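Local coordinates for protein interpain A (Prevotella intermedia, PDB 3BB7) that probably cleaves proteins as a C10-family cysteine protease, here as a zymogen fragment with part of its inhibitor-like prodomain and its catalytic domain, at residues Glu60-Ala65 with Lys70-Ile75; Thr92-Gln97 with Thr184-Cys189; Ala122-Tyr127 with Ala268-Gly273. The protein carries 1 engineered substitution. One frame throughout, in Å; residues are numbered along the deposited sequence. Where two conformers were deposited one is given.

Interaction 1: Glu60-Ala65 with Lys70-Ile75; sequences EVITNA and KPLNVI. Unlike the reference sequence in segment 70-75: Asn73 (reference Ser).
Leu72 lays the end of its side chain on the helical turn formed by Val61, Ile62 and Ala65. Leu72 CG sits 3.8 Å from Ala65 CB. The two methyls then part. Leu72 CD1 meets the Ile62 branch at CG1 (3.9 Å). Leu72 CD2 comes down beside Val61, 4.0 Å from Val61 CB and 3.8 Å from Val61 O. The leucine runs at about a right angle to both branched side chains. Its CG is anti to its own carbonyl carbon (chi1 -68°), which carries the fork toward the helix.

Ala65 also serves through its backbone. Lys70 N donates to Ala65 O at 3.0 Å, with an N-H...O angle of 158°. The donor is tilted somewhat out of the carbonyl plane. This N-H lies five residues beyond its acceptor, a wider step than the usual helical bond. It ties the chain leaving helix 49-68 back to the last turns of that helix. Helix 49-68 begins within the Spi-inhibitor-like part of the zymogen, and the chain that leaves it folds back on its C-terminal turns. Ala65 CB also comes within 3.3 Å of Lys70 O.

Lys70 gives its backbone to the helix and sends its amine elsewhere. The chain curls over, and Lys70 NZ donates to Pro71 O at 2.8 Å, on a lone pair in the carbonyl plane. The lysine therefore lies along its own loop.

Leu72 is also held by backbone hydrogen bonding to Leu31. Just before Val61, the Glu60 carboxylate is gripped by two backbone amides, Phe307 N and Thr308 N. Farther along the loop, the Ile75 side chain rests on helix 234-246, and Ile75 N donates to Asp297 OD2.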
loop_
_atom_site.group_PDB
_atom_site.type_symbol
_atom_site.label_atom_id
_atom_site.label_comp_id
_atom_site.label_asym_id
_atom_site.label_seq_id
_atom_site.Cartn_x
_atom_site.Cartn_y
_atom_site.Cartn_z
ATOM N N GLU A 60 -17.153 -2.481 -8.321
ATOM C CA GLU A 60 -18.231 -1.888 -7.542
ATOM C C GLU A 60 -18.579 -0.495 -8.055
ATOM O O GLU A 60 -19.756 -0.168 -8.256
ATOM C CB GLU A 60 -17.786 -1.823 -6.082
ATOM C CG GLU A 60 -18.823 -1.316 -5.109
ATOM C CD GLU A 60 -18.251 -1.272 -3.707
ATOM O OE1 GLU A 60 -18.539 -2.199 -2.899
ATOM O OE2 GLU A 60 -17.496 -0.322 -3.428
ATOM N N VAL A 61 -17.573 0.342 -8.293
ATOM C CA VAL A 61 -17.922 1.720 -8.714
ATOM C C VAL A 61 -18.471 1.808 -10.120
ATOM O O VAL A 61 -19.370 2.615 -10.391
ATOM C CB VAL A 61 -16.778 2.767 -8.514
ATOM C CG1 VAL A 61 -16.375 2.811 -7.041
ATOM C CG2 VAL A 61 -15.571 2.529 -9.396
ATOM N N ILE A 62 -17.952 0.970 -11.011
ATOM C CA ILE A 62 -18.462 0.962 -12.350
ATOM C C ILE A 62 -19.930 0.479 -12.354
ATOM O O ILE A 62 -20.804 1.099 -13.000
ATOM C CB ILE A 62 -17.568 0.135 -13.327
ATOM C CG1 ILE A 62 -16.205 0.823 -13.483
ATOM C CG2 ILE A 62 -18.251 0.000 -14.699
ATOM C CD1 ILE A 62 -15.180 0.070 -14.323
ATOM N N THR A 63 -20.216 -0.615 -11.651
ATOM C CA THR A 63 -21.591 -1.091 -11.618
ATOM C C THR A 63 -22.520 -0.061 -10.951
ATOM O O THR A 63 -23.636 0.169 -11.420
ATOM C CB THR A 63 -21.713 -2.487 -10.997
ATOM O OG1 THR A 63 -21.310 -2.457 -9.640
ATOM C CG2 THR A 63 -20.830 -3.473 -11.759
ATOM N N ASN A 64 -22.040 0.608 -9.906
ATOM C CA ASN A 64 -22.882 1.598 -9.267
ATOM C C ASN A 64 -23.122 2.820 -10.171
ATOM O O ASN A 64 -24.233 3.349 -10.228
ATOM C CB ASN A 64 -22.219 2.078 -7.968
ATOM C CG ASN A 64 -23.014 3.183 -7.263
ATOM O OD1 ASN A 64 -22.697 4.375 -7.391
ATOM N ND2 ASN A 64 -24.042 2.792 -6.516
ATOM N N ALA A 65 -22.085 3.235 -10.902
ATOM C CA ALA A 65 -22.227 4.329 -11.861
ATOM C C ALA A 65 -23.265 4.029 -12.907
ATOM O O ALA A 65 -24.104 4.869 -13.244
ATOM C CB ALA A 65 -20.903 4.608 -12.532
ATOM N N LYS A 70 -24.730 7.810 -13.584
ATOM C CA LYS A 70 -23.921 8.965 -13.233
ATOM C C LYS A 70 -22.501 8.676 -13.675
ATOM O O LYS A 70 -21.906 7.687 -13.224
ATOM C CB LYS A 70 -23.962 9.187 -11.722
ATOM C CG LYS A 70 -22.817 10.045 -11.119
ATOM C CD LYS A 70 -23.151 11.544 -11.022
ATOM C CE LYS A 70 -22.510 12.371 -12.142
ATOM N NZ LYS A 70 -21.016 12.409 -12.067
ATOM N N PRO A 71 -21.935 9.546 -14.524
ATOM C CA PRO A 71 -20.573 9.303 -14.983
ATOM C C PRO A 71 -19.575 9.331 -13.841
ATOM O O PRO A 71 -19.716 10.119 -12.886
ATOM C CB PRO A 71 -20.294 10.483 -15.929
ATOM C CG PRO A 71 -21.620 11.063 -16.262
ATOM C CD PRO A 71 -22.512 10.773 -15.101
ATOM N N LEU A 72 -18.567 8.466 -13.920
ATOM C CA LEU A 72 -17.509 8.465 -12.921
ATOM C C LEU A 72 -16.664 9.721 -13.087
ATOM O O LEU A 72 -16.436 10.189 -14.205
ATOM C CB LEU A 72 -16.637 7.196 -13.002
ATOM C CG LEU A 72 -17.325 5.890 -12.597
ATOM C CD1 LEU A 72 -16.511 4.688 -13.081
ATOM C CD2 LEU A 72 -17.533 5.818 -11.057
ATOM N N ASN A 73 -16.204 10.261 -11.974
ATOM C CA ASN A 73 -15.412 11.480 -12.074
ATOM C C ASN A 73 -13.969 11.211 -12.483
ATOM O O ASN A 73 -13.438 10.112 -12.270
ATOM C CB ASN A 73 -15.497 12.302 -10.799
ATOM C CG ASN A 73 -14.851 11.633 -9.623
ATOM O OD1 ASN A 73 -13.763 11.049 -9.721
ATOM N ND2 ASN A 73 -15.503 11.729 -8.479
ATOM N N VAL A 74 -13.371 12.226 -13.101
ATOM C CA VAL A 74 -11.974 12.196 -13.528
ATOM C C VAL A 74 -11.366 13.489 -12.995
ATOM O O VAL A 74 -11.803 14.594 -13.352
ATOM C CB VAL A 74 -11.860 12.164 -15.059
ATOM C CG1 VAL A 74 -10.410 12.217 -15.465
ATOM C CG2 VAL A 74 -12.500 10.895 -15.591
ATOM N N ILE A 75 -10.419 13.346 -12.083
ATOM C CA ILE A 75 -9.822 14.504 -11.414
ATOM C C ILE A 75 -8.347 14.493 -11.755
ATOM O O ILE A 75 -7.646 13.481 -11.502
ATOM C CB ILE A 75 -10.031 14.410 -9.892
ATOM C CG1 ILE A 75 -11.519 14.424 -9.546
ATOM C CG2 ILE A 75 -9.316 15.550 -9.179
ATOM C CD1 ILE A 75 -11.793 14.077 -8.092
#

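Interaction 2: Thr92-Gln97 with Thr184-Cys189; sequences TTWGQQ and TLMLHC
Trp94 and Gly95 meet Leu185 and Met186 inside the catalytic domain. The fold is papain-like, as expected for a clan CA peptidase. A loop ahead of helix 116-128, which bears the predicted nucleophile position, packs here on helix 176-192.

The contacts are apolar. Leu185 CD2 comes to the edge of the indole, near its plane, 4.1 Å from Trp94 CZ3. The methyl end of Met186 approaches the same ring obliquely, with Met186 CE 3.8 Å from Trp94 CE3 and 4.0 Å from Trp94 CB. Within the loop, Thr92 CG2 lies over one face of the indole, toward its rim.

No hydrogen bond links the two segments. The polar groups look to other partners. Trp94 NE1 donates to Lys167 O. Gly95 O accepts from Thr119 OG1 of helix 116-128. These bonds hold the loop and its indole beside the methionine.

Met186 bends at its second torsion (chi2 -75°), which turns the chain so that its terminal methyl reaches the loop backbone. There Met186 CE touches Gly95 O at 3.6 Å.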
loop_
_atom_site.group_PDB
_atom_site.type_symbol
_atom_site.label_atom_id
_atom_site.label_comp_id
_atom_site.label_asym_id
_atom_site.label_seq_id
_atom_site.Cartn_x
_atom_site.Cartn_y
_atom_site.Cartn_z
ATOM N N THR A 92 12.000 0.420 -3.834
ATOM C CA THR A 92 11.912 -0.909 -3.268
ATOM C C THR A 92 10.727 -1.679 -3.867
ATOM O O THR A 92 9.747 -1.089 -4.343
ATOM C CB THR A 92 11.722 -0.836 -1.748
ATOM O OG1 THR A 92 10.637 0.060 -1.441
ATOM C CG2 THR A 92 12.983 -0.358 -1.077
ATOM N N THR A 93 10.827 -3.004 -3.839
ATOM C CA THR A 93 9.737 -3.863 -4.243
ATOM C C THR A 93 9.508 -4.914 -3.166
ATOM O O THR A 93 9.648 -6.112 -3.386
ATOM C CB THR A 93 9.999 -4.523 -5.618
ATOM O OG1 THR A 93 11.324 -5.063 -5.651
ATOM C CG2 THR A 93 9.831 -3.498 -6.727
ATOM N N TRP A 94 9.155 -4.446 -1.976
ATOM C CA TRP A 94 9.081 -5.349 -0.834
ATOM C C TRP A 94 7.781 -6.138 -0.751
ATOM O O TRP A 94 6.837 -5.865 -1.507
ATOM C CB TRP A 94 9.360 -4.557 0.452
ATOM C CG TRP A 94 10.794 -4.054 0.508
ATOM C CD1 TRP A 94 11.814 -4.374 -0.352
ATOM C CD2 TRP A 94 11.364 -3.203 1.503
ATOM N NE1 TRP A 94 12.995 -3.782 0.053
ATOM C CE2 TRP A 94 12.741 -3.035 1.172
ATOM C CE3 TRP A 94 10.844 -2.510 2.619
ATOM C CZ2 TRP A 94 13.599 -2.220 1.912
ATOM C CZ3 TRP A 94 11.704 -1.720 3.379
ATOM C CH2 TRP A 94 13.070 -1.575 3.012
ATOM N N GLY A 95 7.750 -7.143 0.121
ATOM C CA GLY A 95 6.603 -8.012 0.247
ATOM C C GLY A 95 6.404 -8.421 1.697
ATOM O O GLY A 95 6.853 -7.703 2.621
ATOM N N GLN A 96 5.737 -9.559 1.917
ATOM C CA GLN A 96 5.318 -9.942 3.267
ATOM C C GLN A 96 5.901 -11.273 3.742
ATOM O O GLN A 96 5.726 -11.635 4.921
ATOM C CB GLN A 96 3.793 -10.064 3.334
ATOM C CG GLN A 96 3.034 -8.769 3.100
ATOM C CD GLN A 96 1.576 -8.907 3.494
ATOM O OE1 GLN A 96 1.255 -9.534 4.507
ATOM N NE2 GLN A 96 0.675 -8.292 2.699
ATOM N N GLN A 97 6.558 -12.013 2.852
ATOM C CA GLN A 97 7.129 -13.317 3.220
ATOM C C GLN A 97 8.662 -13.276 3.333
ATOM O O GLN A 97 9.203 -12.243 3.761
ATOM C CB GLN A 97 6.556 -14.440 2.350
ATOM C CG GLN A 97 5.048 -14.504 2.511
ATOM C CD GLN A 97 4.434 -15.683 1.855
ATOM O OE1 GLN A 97 4.117 -15.645 0.668
ATOM N NE2 GLN A 97 4.254 -16.749 2.620
ATOM N N THR A 184 13.951 -6.629 10.625
ATOM C CA THR A 184 13.802 -5.856 11.855
ATOM C C THR A 184 12.799 -4.729 11.634
ATOM O O THR A 184 11.899 -4.545 12.450
ATOM C CB THR A 184 15.165 -5.296 12.279
ATOM O OG1 THR A 184 16.050 -6.394 12.570
ATOM C CG2 THR A 184 15.016 -4.397 13.491
ATOM N N LEU A 185 12.962 -3.980 10.536
ATOM C CA LEU A 185 12.061 -2.884 10.218
ATOM C C LEU A 185 10.608 -3.372 10.043
ATOM O O LEU A 185 9.670 -2.774 10.583
ATOM C CB LEU A 185 12.562 -2.143 8.969
ATOM C CG LEU A 185 11.706 -0.962 8.494
ATOM C CD1 LEU A 185 11.663 0.159 9.585
ATOM C CD2 LEU A 185 12.225 -0.402 7.193
ATOM N N MET A 186 10.425 -4.485 9.324
ATOM C CA MET A 186 9.084 -5.068 9.116
ATOM C C MET A 186 8.436 -5.448 10.440
ATOM O O MET A 186 7.282 -5.125 10.674
ATOM C CB MET A 186 9.195 -6.327 8.261
ATOM C CG MET A 186 9.506 -6.066 6.810
ATOM S SD MET A 186 8.053 -5.447 5.935
ATOM C CE MET A 186 8.756 -5.163 4.313
ATOM N N LEU A 187 9.208 -6.117 11.313
ATOM C CA LEU A 187 8.677 -6.547 12.602
ATOM C C LEU A 187 8.281 -5.313 13.417
ATOM O O LEU A 187 7.194 -5.239 13.972
ATOM C CB LEU A 187 9.734 -7.359 13.334
ATOM C CG LEU A 187 9.595 -7.474 14.853
ATOM C CD1 LEU A 187 8.490 -8.395 15.086
ATOM C CD2 LEU A 187 10.883 -7.991 15.465
ATOM N N HIS A 188 9.147 -4.308 13.436
ATOM C CA HIS A 188 8.869 -3.123 14.243
ATOM C C HIS A 188 7.661 -2.361 13.720
ATOM O O HIS A 188 6.825 -1.899 14.518
ATOM C CB HIS A 188 10.106 -2.252 14.302
ATOM C CG HIS A 188 11.170 -2.808 15.188
ATOM N ND1 HIS A 188 12.047 -1.997 15.875
ATOM C CD2 HIS A 188 11.465 -4.087 15.543
ATOM C CE1 HIS A 188 12.872 -2.756 16.585
ATOM N NE2 HIS A 188 12.524 -4.023 16.424
ATOM N N CYS A 189 7.528 -2.282 12.394
ATOM C CA CYS A 189 6.344 -1.600 11.817
ATOM C C CYS A 189 5.073 -2.340 12.181
ATOM O O CYS A 189 4.035 -1.688 12.444
ATOM C CB CYS A 189 6.467 -1.472 10.305
ATOM S SG CYS A 189 7.716 -0.257 9.805
#

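Interaction 3: Ala122-Tyr127 with Ala268-Gly273; sequences AQVLNY and AFVIDG. Unlike the reference sequence in segment 122-127: Val124 (reference Ala).
Helix 116-128 passes strand 267-274 with Val124 and Val270 as the nearest pair, their CA atoms 7.4 Å apart. That spacing is bridged by side chains alone, with no hydrogen bond between the two segments.

The contact is a valine pair. Val124 puts one methyl forward. Val124 CG2 lies 3.7 Å from Val270 CG1 and 3.8 Å from Val270 CG2, so it sits almost evenly against the fork of the strand residue. Val270 points its CB bond at the helix. With CG1 anti to its backbone N (chi1 -178°), it offers both methyls to the helix. The CB bond of Val124 runs alongside the strand rather than at it, and its CG2 branch does the touching. The reference sequence has alanine at position 124.

Gln123 adds a looser touch through its aliphatic part, with Gln123 CB 4.5 Å from Val270 CG2. Its amide works in another direction. Gln123 OE1 accepts from Trp94 N and pairs with Thr92 OG1, while Gln123 NE2 donates to Asn283 OD1. Three bonds thus fix the rotation of a buried amide and satisfy both its polar atoms.

The strand alternates in the usual way. Phe269 and Ile271, the residues before and after Val270, point away from the helix.

In papain-like peptidases, a central helix carrying the cysteine faces the antiparallel sheet carrying the histidine. Here the predicted nucleophile position, Ala116 (engineered), opens the helix, and His267, the predicted proton acceptor, opens the strand. Val270 also touches Ala120, one turn before Val124 in the helix, and Val124 reaches on to Ile252 of strand 251-255, the neighbour of strand 267-274, while Ala122 meets helix 176-192 through Leu185, Met186 and Cys189.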
loop_
_atom_site.group_PDB
_atom_site.type_symbol
_atom_site.label_atom_id
_atom_site.label_comp_id
_atom_site.label_asym_id
_atom_site.label_seq_id
_atom_site.Cartn_x
_atom_site.Cartn_y
_atom_site.Cartn_z
ATOM N N ALA A 122 6.984 0.143 6.175
ATOM C CA ALA A 122 8.441 -0.055 6.081
ATOM C C ALA A 122 8.992 0.601 4.802
ATOM O O ALA A 122 10.066 1.216 4.831
ATOM C CB ALA A 122 8.760 -1.551 6.150
ATOM N N GLN A 123 8.260 0.480 3.694
ATOM C CA GLN A 123 8.772 1.065 2.447
ATOM C C GLN A 123 8.788 2.593 2.527
ATOM O O GLN A 123 9.708 3.237 2.014
ATOM C CB GLN A 123 8.001 0.588 1.235
ATOM C CG GLN A 123 8.195 -0.900 0.950
ATOM C CD GLN A 123 7.636 -1.325 -0.398
ATOM O OE1 GLN A 123 8.386 -1.522 -1.369
ATOM N NE2 GLN A 123 6.319 -1.473 -0.467
ATOM N N VAL A 124 7.776 3.196 3.156
ATOM C CA VAL A 124 7.818 4.643 3.337
ATOM C C VAL A 124 8.949 5.067 4.283
ATOM O O VAL A 124 9.668 6.010 3.975
ATOM C CB VAL A 124 6.442 5.166 3.807
ATOM C CG1 VAL A 124 6.516 6.705 4.130
ATOM C CG2 VAL A 124 5.418 4.924 2.703
ATOM N N LEU A 125 9.132 4.389 5.414
ATOM C CA LEU A 125 10.248 4.749 6.320
ATOM C C LEU A 125 11.597 4.600 5.632
ATOM O O LEU A 125 12.487 5.459 5.769
ATOM C CB LEU A 125 10.213 3.879 7.575
ATOM C CG LEU A 125 9.362 4.472 8.725
ATOM C CD1 LEU A 125 7.989 5.019 8.274
ATOM C CD2 LEU A 125 9.241 3.530 9.915
ATOM N N ASN A 126 11.749 3.557 4.825
ATOM C CA ASN A 126 12.999 3.352 4.128
ATOM C C ASN A 126 13.256 4.462 3.098
ATOM O O ASN A 126 14.392 4.847 2.843
ATOM C CB ASN A 126 13.019 1.996 3.410
ATOM C CG ASN A 126 14.337 1.773 2.682
ATOM O OD1 ASN A 126 15.410 1.676 3.309
ATOM N ND2 ASN A 126 14.264 1.691 1.354
ATOM N N TYR A 127 12.194 4.945 2.457
ATOM C CA TYR A 127 12.342 6.070 1.518
ATOM C C TYR A 127 12.996 7.270 2.223
ATOM O O TYR A 127 13.905 7.936 1.669
ATOM C CB TYR A 127 10.977 6.432 0.923
ATOM C CG TYR A 127 11.064 7.688 0.092
ATOM C CD1 TYR A 127 11.620 7.658 -1.197
ATOM C CD2 TYR A 127 10.661 8.907 0.617
ATOM C CE1 TYR A 127 11.728 8.823 -1.957
ATOM C CE2 TYR A 127 10.773 10.115 -0.151
ATOM C CZ TYR A 127 11.299 10.043 -1.431
ATOM O OH TYR A 127 11.463 11.181 -2.196
ATOM N N ALA A 268 -3.252 -2.777 1.947
ATOM C CA ALA A 268 -2.519 -1.530 2.139
ATOM C C ALA A 268 -1.399 -1.479 1.136
ATOM O O ALA A 268 -0.913 -2.507 0.667
ATOM C CB ALA A 268 -1.975 -1.393 3.598
ATOM N N PHE A 269 -1.005 -0.264 0.792
ATOM C CA PHE A 269 -0.049 -0.058 -0.257
ATOM C C PHE A 269 0.482 1.345 -0.094
ATOM O O PHE A 269 0.039 2.091 0.803
ATOM C CB PHE A 269 -0.680 -0.298 -1.649
ATOM C CG PHE A 269 -1.984 0.445 -1.903
ATOM C CD1 PHE A 269 -1.997 1.745 -2.442
ATOM C CD2 PHE A 269 -3.200 -0.175 -1.647
ATOM C CE1 PHE A 269 -3.208 2.399 -2.714
ATOM C CE2 PHE A 269 -4.417 0.486 -1.930
ATOM C CZ PHE A 269 -4.403 1.762 -2.436
ATOM N N VAL A 270 1.426 1.706 -0.955
ATOM C CA VAL A 270 1.997 3.047 -0.932
ATOM C C VAL A 270 1.619 3.790 -2.212
ATOM O O VAL A 270 1.758 3.230 -3.323
ATOM C CB VAL A 270 3.543 3.044 -0.758
ATOM C CG1 VAL A 270 4.092 4.469 -0.685
ATOM C CG2 VAL A 270 3.903 2.227 0.474
ATOM N N ILE A 271 1.150 5.033 -2.063
ATOM C CA ILE A 271 1.046 5.932 -3.235
ATOM C C ILE A 271 2.317 6.736 -3.259
ATOM O O ILE A 271 2.621 7.494 -2.315
ATOM C CB ILE A 271 -0.174 6.882 -3.170
ATOM C CG1 ILE A 271 -1.482 6.055 -3.224
ATOM C CG2 ILE A 271 -0.085 7.979 -4.295
ATOM C CD1 ILE A 271 -2.705 6.906 -2.924
ATOM N N ASP A 272 3.055 6.614 -4.350
ATOM C CA ASP A 272 4.352 7.252 -4.431
ATOM C C ASP A 272 4.551 8.106 -5.667
ATOM O O ASP A 272 5.678 8.401 -6.051
ATOM C CB ASP A 272 5.487 6.232 -4.255
ATOM C CG ASP A 272 5.615 5.271 -5.398
ATOM O OD1 ASP A 272 6.684 4.621 -5.476
ATOM O OD2 ASP A 272 4.675 5.153 -6.233
ATOM N N GLY A 273 3.448 8.572 -6.244
ATOM C CA GLY A 273 3.551 9.520 -7.378
ATOM C C GLY A 273 2.179 9.680 -8.005
ATOM O O GLY A 273 1.197 9.043 -7.576
#

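Interactions 2 and 3 are both buried in the catalytic domain and touch each other. They share no element, but helix 116-128 of interaction 3 touches both segments of interaction 2, loop 92-97 and helix 176-192. The amide of Gln123 links them through Thr92 and Trp94, and Leu185 CD2 packs on Ala122 O. Interaction 1 stands apart, its centre about 27 Å from that of interaction 3 and 34 Å from that of interaction 2. It is more peripheral and local in sequence, with Lys70 exposed at its border. Of the three, it alone has a hydrogen bond between its segments; the other two join theirs by apolar packing.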